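Local coordinates for protein putative transcriptional regulator (TetR/AcrR family) (Acinetobacter sp., PDB 3KNW) that probably binds DNA through a helix-turn-helix motif and regulates transcription, as a dimeric TetR/AcrR-family protein, at residues A192-S195 / T196-M199; K67-I70 / S71-I75. One frame throughout, in Å; residues are numbered along the deposited sequence.

Contact 1 (A192-S195 / T196-M199); sequences ALES and TKMM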
ATOM      1  N   ALA A 192      -4.128   7.821  11.621  1.00  9.51           N
ATOM      2  CA  ALA A 192      -4.729   6.490  11.761  1.00  9.61           C
ATOM      3  C   ALA A 192      -4.887   6.079  13.240  1.00 11.45           C
ATOM      4  O   ALA A 192      -5.927   5.537  13.640  1.00 10.28           O
ATOM      5  CB  ALA A 192      -3.829   5.438  11.085  1.00  9.53           C
ATOM      6  N   LEU A 193      -3.816   6.292  14.016  1.00 12.16           N
ATOM      7  CA  LEU A 193      -3.855   6.080  15.469  1.00 13.84           C
ATOM      8  C   LEU A 193      -4.992   6.830  16.132  1.00 13.27           C
ATOM      9  O   LEU A 193      -5.765   6.272  16.879  1.00 12.85           O
ATOM     10  CB  LEU A 193      -2.519   6.459  16.141  1.00 14.01           C
ATOM     11  CG  LEU A 193      -1.447   5.347  16.106  1.00 16.16           C
ATOM     12  CD1 LEU A 193      -0.082   5.844  16.627  1.00 15.74           C
ATOM     13  CD2 LEU A 193      -1.915   4.098  16.920  1.00 14.40           C
ATOM     14  N   GLU A 194      -5.108   8.102  15.819  1.00 13.88           N
ATOM     15  CA  GLU A 194      -6.108   8.940  16.488  1.00 13.93           C
ATOM     16  C   GLU A 194      -7.493   8.509  16.017  1.00 12.77           C
ATOM     17  O   GLU A 194      -8.411   8.413  16.784  1.00 13.05           O
ATOM     18  CB  GLU A 194      -5.814  10.447  16.285  1.00 13.25           C
ATOM     19  CG  GLU A 194      -6.562  11.358  17.271  1.00 17.94           C
ATOM     20  CD  GLU A 194      -6.263  11.070  18.780  1.00 22.71           C
ATOM     21  OE1 GLU A 194      -7.127  11.399  19.649  1.00 23.05           O
ATOM     22  OE2 GLU A 194      -5.157  10.534  19.087  1.00 24.97           O
ATOM     23  N   SER A 195      -7.602   8.151  14.750  1.00 12.80           N
ATOM     24  CA  SER A 195      -8.829   7.642  14.197  1.00 12.41           C
ATOM     25  C   SER A 195      -9.297   6.270  14.698  1.00 12.51           C
ATOM     26  O   SER A 195     -10.499   6.076  14.868  1.00 10.68           O
ATOM     27  CB  SER A 195      -8.719   7.660  12.674  1.00 13.03           C
ATOM     28  OG  SER A 195      -9.128   8.959  12.253  1.00 13.70           O
ATOM     29  N   THR A 196      -8.373   5.341  14.924  1.00 13.40           N
ATOM     30  CA  THR A 196      -8.713   4.054  15.474  1.00 16.05           C
ATOM     31  C   THR A 196      -9.460   4.183  16.848  1.00 19.01           C
ATOM     32  O   THR A 196     -10.253   3.301  17.215  1.00 19.10           O
ATOM     33  CB  THR A 196      -7.449   3.172  15.678  1.00 17.08           C
ATOM     34  OG1 THR A 196      -6.701   3.090  14.457  1.00 15.17           O
ATOM     35  CG2 THR A 196      -7.834   1.747  16.154  1.00 16.01           C
ATOM     36  N   LYS A 197      -9.247   5.296  17.570  1.00 20.74           N
ATOM     37  CA  LYS A 197      -9.920   5.513  18.836  1.00 22.14           C
ATOM     38  C   LYS A 197     -11.404   5.879  18.658  1.00 23.25           C
ATOM     39  O   LYS A 197     -12.253   5.264  19.290  1.00 24.89           O
ATOM     40  CB  LYS A 197      -9.199   6.574  19.684  1.00 22.42           C
ATOM     41  CG  LYS A 197      -7.780   6.172  20.152  1.00 24.00           C
ATOM     42  CD  LYS A 197      -7.325   7.107  21.298  1.00 25.99           C
ATOM     43  CE  LYS A 197      -5.832   7.362  21.295  1.00 26.74           C
ATOM     44  NZ  LYS A 197      -5.441   8.556  22.176  1.00 26.24           N
HETATM   45  N   MSE A 198     -11.732   6.878  17.851  1.00 23.21           N
HETATM   46  CA  MSE A 198     -13.127   7.063  17.417  1.00 23.55           C
HETATM   47  C   MSE A 198     -13.801   5.731  17.043  1.00 22.99           C
HETATM   48  O   MSE A 198     -14.865   5.392  17.531  1.00 23.49           O
HETATM   49  CB  MSE A 198     -13.210   7.989  16.175  1.00 24.49           C
HETATM   50  CG  MSE A 198     -12.266   9.224  16.177  1.00 26.77           C
HETATM   51 SE   MSE A 198     -12.795  10.728  14.971  0.70 30.44          SE
HETATM   52  CE  MSE A 198     -12.416  12.227  16.184  1.00 28.54           C
HETATM   53  N   MSE A 199     -13.174   4.961  16.174  1.00 22.89           N
HETATM   54  CA  MSE A 199     -13.802   3.751  15.677  1.00 23.11           C
HETATM   55  C   MSE A 199     -14.071   2.714  16.791  1.00 23.24           C
HETATM   56  O   MSE A 199     -15.045   2.007  16.728  1.00 23.17           O
HETATM   57  CB  MSE A 199     -12.935   3.122  14.593  1.00 23.49           C
HETATM   58  CG  MSE A 199     -12.774   4.008  13.389  1.00 23.83           C
HETATM   59 SE   MSE A 199     -11.749   3.190  12.004  0.70 21.73          SE
HETATM   60  CE  MSE A 199     -11.970   4.603  10.749  1.00 18.46           C
TER
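A192 and T196 are joined by a backbone hydrogen bond of 2.8 Å from T196 N to A192 O, one turn apart on helix 187-200, and M199 N repeats the step to S195 O at 3.2 Å. Between them the ladder is less regular: K197 N makes a weak bond to E194 O, three residues back. The carbonyl of A192 is gripped twice, because T196 OG1 also donates to A192 O at 2.7 Å. The two donors come from opposite faces of the carbonyl plane, the hydroxyl lying well above it. With chi1 at -53°, OG1 sits beside its own backbone N and is turned back along the helix. The same hydroxyl is hydrogen-bonded to Y173 OH on helix 162-183, so this buried oxygen ties two helices together. On the outer side, E194 and K197 pair loosely, E194 OE2 and K197 NZ being 3.7 Å apart in a long salt bridge at the solvent-facing surface. S195 turns its hydroxyl to Q191 NE2 one turn earlier, while the CG of selenomethionine M199 rests 3.4 Å from S195 O. In the second subunit, V168 packs on S195 and M199, and Q171 of that subunit on A192. The arrangement is that of an amphipathic C-terminal helix in a TetR-type regulatory domain, one face packed on its own chain and another at the dimer interface.

Contact 2 (K67-I70 / S71-I75); sequences KHYI and SDYQI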
ATOM      1  N   LYS A  67       8.044 -17.506   5.265  1.00 24.25           N
ATOM      2  CA  LYS A  67       7.536 -18.376   6.317  1.00 25.23           C
ATOM      3  C   LYS A  67       8.153 -17.945   7.641  1.00 25.35           C
ATOM      4  O   LYS A  67       7.448 -17.860   8.655  1.00 25.98           O
ATOM      5  CB  LYS A  67       7.852 -19.860   6.055  1.00 25.50           C
ATOM      6  CG  LYS A  67       6.782 -20.639   5.261  1.00 27.92           C
ATOM      7  CD  LYS A  67       7.082 -22.143   5.237  1.00 29.94           C
ATOM      8  CE  LYS A  67       6.280 -22.901   4.160  1.00 33.08           C
ATOM      9  NZ  LYS A  67       6.913 -22.958   2.776  1.00 33.66           N
ATOM     10  N   HIS A  68       9.463 -17.684   7.613  1.00 25.68           N
ATOM     11  CA  HIS A  68      10.220 -17.316   8.807  1.00 25.52           C
ATOM     12  C   HIS A  68       9.774 -15.970   9.306  1.00 25.00           C
ATOM     13  O   HIS A  68       9.697 -15.751  10.515  1.00 25.23           O
ATOM     14  CB  HIS A  68      11.738 -17.291   8.551  1.00 25.65           C
ATOM     15  CG  HIS A  68      12.530 -16.799   9.722  1.00 25.67           C
ATOM     16  ND1 HIS A  68      12.542 -17.454  10.936  1.00 26.75           N
ATOM     17  CD2 HIS A  68      13.293 -15.690   9.885  1.00 26.73           C
ATOM     18  CE1 HIS A  68      13.300 -16.782  11.790  1.00 27.78           C
ATOM     19  NE2 HIS A  68      13.778 -15.715  11.172  1.00 28.36           N
ATOM     20  N   TYR A  69       9.474 -15.082   8.372  1.00 24.39           N
ATOM     21  CA  TYR A  69       8.899 -13.792   8.713  1.00 24.41           C
ATOM     22  C   TYR A  69       7.547 -13.935   9.444  1.00 23.88           C
ATOM     23  O   TYR A  69       7.343 -13.347  10.495  1.00 23.46           O
ATOM     24  CB  TYR A  69       8.747 -12.918   7.454  1.00 24.59           C
ATOM     25  CG  TYR A  69       8.092 -11.585   7.745  1.00 26.46           C
ATOM     26  CD1 TYR A  69       8.770 -10.594   8.452  1.00 27.46           C
ATOM     27  CD2 TYR A  69       6.794 -11.324   7.335  1.00 28.50           C
ATOM     28  CE1 TYR A  69       8.172  -9.378   8.756  1.00 29.48           C
ATOM     29  CE2 TYR A  69       6.182 -10.103   7.611  1.00 30.07           C
ATOM     30  CZ  TYR A  69       6.875  -9.135   8.330  1.00 30.61           C
ATOM     31  OH  TYR A  69       6.274  -7.931   8.619  1.00 31.85           O
ATOM     32  N   ILE A  70       6.644 -14.733   8.889  1.00 23.76           N
ATOM     33  CA  ILE A  70       5.315 -14.912   9.438  1.00 23.07           C
ATOM     34  C   ILE A  70       5.444 -15.574  10.811  1.00 23.81           C
ATOM     35  O   ILE A  70       4.766 -15.169  11.746  1.00 22.83           O
ATOM     36  CB  ILE A  70       4.437 -15.795   8.508  1.00 22.96           C
ATOM     37  CG1 ILE A  70       4.093 -15.048   7.219  1.00 22.71           C
ATOM     38  CG2 ILE A  70       3.136 -16.197   9.200  1.00 20.10           C
ATOM     39  CD1 ILE A  70       3.878 -15.959   6.008  1.00 18.56           C
ATOM     40  N   SER A  71       6.341 -16.563  10.923  1.00 24.15           N
ATOM     41  CA  SER A  71       6.492 -17.367  12.160  1.00 25.16           C
ATOM     42  C   SER A  71       6.951 -16.549  13.361  1.00 25.75           C
ATOM     43  O   SER A  71       6.459 -16.730  14.487  1.00 25.25           O
ATOM     44  CB  SER A  71       7.448 -18.560  11.948  1.00 25.22           C
ATOM     45  OG  SER A  71       8.115 -18.907  13.159  1.00 26.44           O
ATOM     46  N   ASP A  72       7.925 -15.685  13.109  1.00 27.06           N
ATOM     47  CA  ASP A  72       8.375 -14.716  14.081  1.00 28.24           C
ATOM     48  C   ASP A  72       7.285 -13.663  14.380  1.00 28.77           C
ATOM     49  O   ASP A  72       7.088 -13.305  15.557  1.00 29.34           O
ATOM     50  CB  ASP A  72       9.658 -14.033  13.585  1.00 28.94           C
ATOM     51  CG  ASP A  72      10.907 -14.918  13.717  1.00 31.24           C
ATOM     52  OD1 ASP A  72      10.799 -16.086  14.216  1.00 35.75           O
ATOM     53  OD2 ASP A  72      12.004 -14.424  13.330  1.00 31.86           O
ATOM     54  N   TYR A  73       6.578 -13.175  13.349  1.00 28.46           N
ATOM     55  CA  TYR A  73       5.497 -12.199  13.548  1.00 28.51           C
ATOM     56  C   TYR A  73       4.496 -12.726  14.577  1.00 28.78           C
ATOM     57  O   TYR A  73       4.163 -12.031  15.545  1.00 29.73           O
ATOM     58  CB  TYR A  73       4.750 -11.927  12.255  1.00 28.71           C
ATOM     59  CG  TYR A  73       4.031 -10.608  12.209  1.00 29.86           C
ATOM     60  CD1 TYR A  73       4.525  -9.545  11.451  1.00 31.59           C
ATOM     61  CD2 TYR A  73       2.861 -10.408  12.893  1.00 29.03           C
ATOM     62  CE1 TYR A  73       3.865  -8.305  11.396  1.00 30.20           C
ATOM     63  CE2 TYR A  73       2.205  -9.168  12.844  1.00 30.97           C
ATOM     64  CZ  TYR A  73       2.713  -8.128  12.093  1.00 29.44           C
ATOM     65  OH  TYR A  73       2.051  -6.935  12.044  1.00 24.11           O
ATOM     66  N   GLN A  74       4.052 -13.971  14.421  1.00 27.74           N
ATOM     67  CA  GLN A  74       3.048 -14.490  15.337  1.00 27.44           C
ATOM     68  C   GLN A  74       3.583 -14.728  16.772  1.00 26.45           C
ATOM     69  O   GLN A  74       2.863 -14.486  17.749  1.00 26.28           O
ATOM     70  CB  GLN A  74       2.316 -15.718  14.758  1.00 27.60           C
ATOM     71  CG  GLN A  74       3.147 -16.960  14.590  1.00 29.29           C
ATOM     72  CD  GLN A  74       2.292 -18.199  14.341  1.00 32.69           C
ATOM     73  OE1 GLN A  74       1.260 -18.398  15.003  1.00 35.15           O
ATOM     74  NE2 GLN A  74       2.716 -19.038  13.384  1.00 32.50           N
ATOM     75  N   ILE A  75       4.824 -15.180  16.897  1.00 25.19           N
ATOM     76  CA  ILE A  75       5.478 -15.228  18.186  1.00 24.37           C
ATOM     77  C   ILE A  75       5.509 -13.824  18.805  1.00 23.66           C
ATOM     78  O   ILE A  75       5.248 -13.686  20.002  1.00 23.86           O
ATOM     79  CB  ILE A  75       6.925 -15.763  18.085  1.00 24.63           C
ATOM     80  CG1 ILE A  75       6.935 -17.217  17.619  1.00 25.41           C
ATOM     81  CG2 ILE A  75       7.658 -15.662  19.427  1.00 23.25           C
ATOM     82  CD1 ILE A  75       8.328 -17.686  17.176  1.00 24.15           C
TER
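S71 N binds K67 O at 2.8 Å, the shortest rung of a regular helical ladder in which both Y73 N to Y69 O and Q74 N to I70 O span 3.0 Å and D72 N reaches H68 O at 3.1 Å. The side chains of H68 and D72 also meet, D72 OD2 coming within 3.1 Å of H68 NE2. The imidazole and carboxylate planes stand 70° apart and the angle is too poor for a hydrogen bond, which leaves a close polar contact that could be partly electrostatic. Next come Y69 and Y73, one turn apart, which send their rings out from the same flank of the helix. Both carry CG anti to the backbone N (chi1 177° in Y69), so the side chains run alongside each other while the ring planes stand 68° apart, centroids 5.9 Å apart. They form an offset edge-to-face pair, the edge of Y73 turned to the face of Y69, with Y73 CD1 3.9 Å from Y69 CZ. The Y69 hydroxyl in turn lies at the edge of the Y73 ring, Y69 OH 3.7 Å from Y73 CE1. Y73 OH is hydrogen-bonded to Y94 OH on helix 87-100, and the Y69 ring meets that of F24. Helix 58-81 is thus flanked by helix 13-30, where Q17 and D21 touch H68, and by helix 126-153, where I131 and R138 pack on I70.

Overall arrangement
Contact 2 comes first along the chain, on the long helix 58-81 that follows the predicted helix-turn-helix region (36-55), whereas contact 1 lies on the last modelled helix, 187-200. Their centres are 27 Å apart and their nearest atoms about 13 Å, so they do not touch. Helix 87-100 touches both contacts: Y94 bonds to Y73 of contact 2, while neighbouring L95 packs on T196 of contact 1. Helix 58-81, which carries contact 2, touches both helix 13-30 and helix 126-153, and contact 2 meets no other chain; the centre of contact 1 lies about 20 Å from the centre of the chain, and contact 1 borders the second subunit.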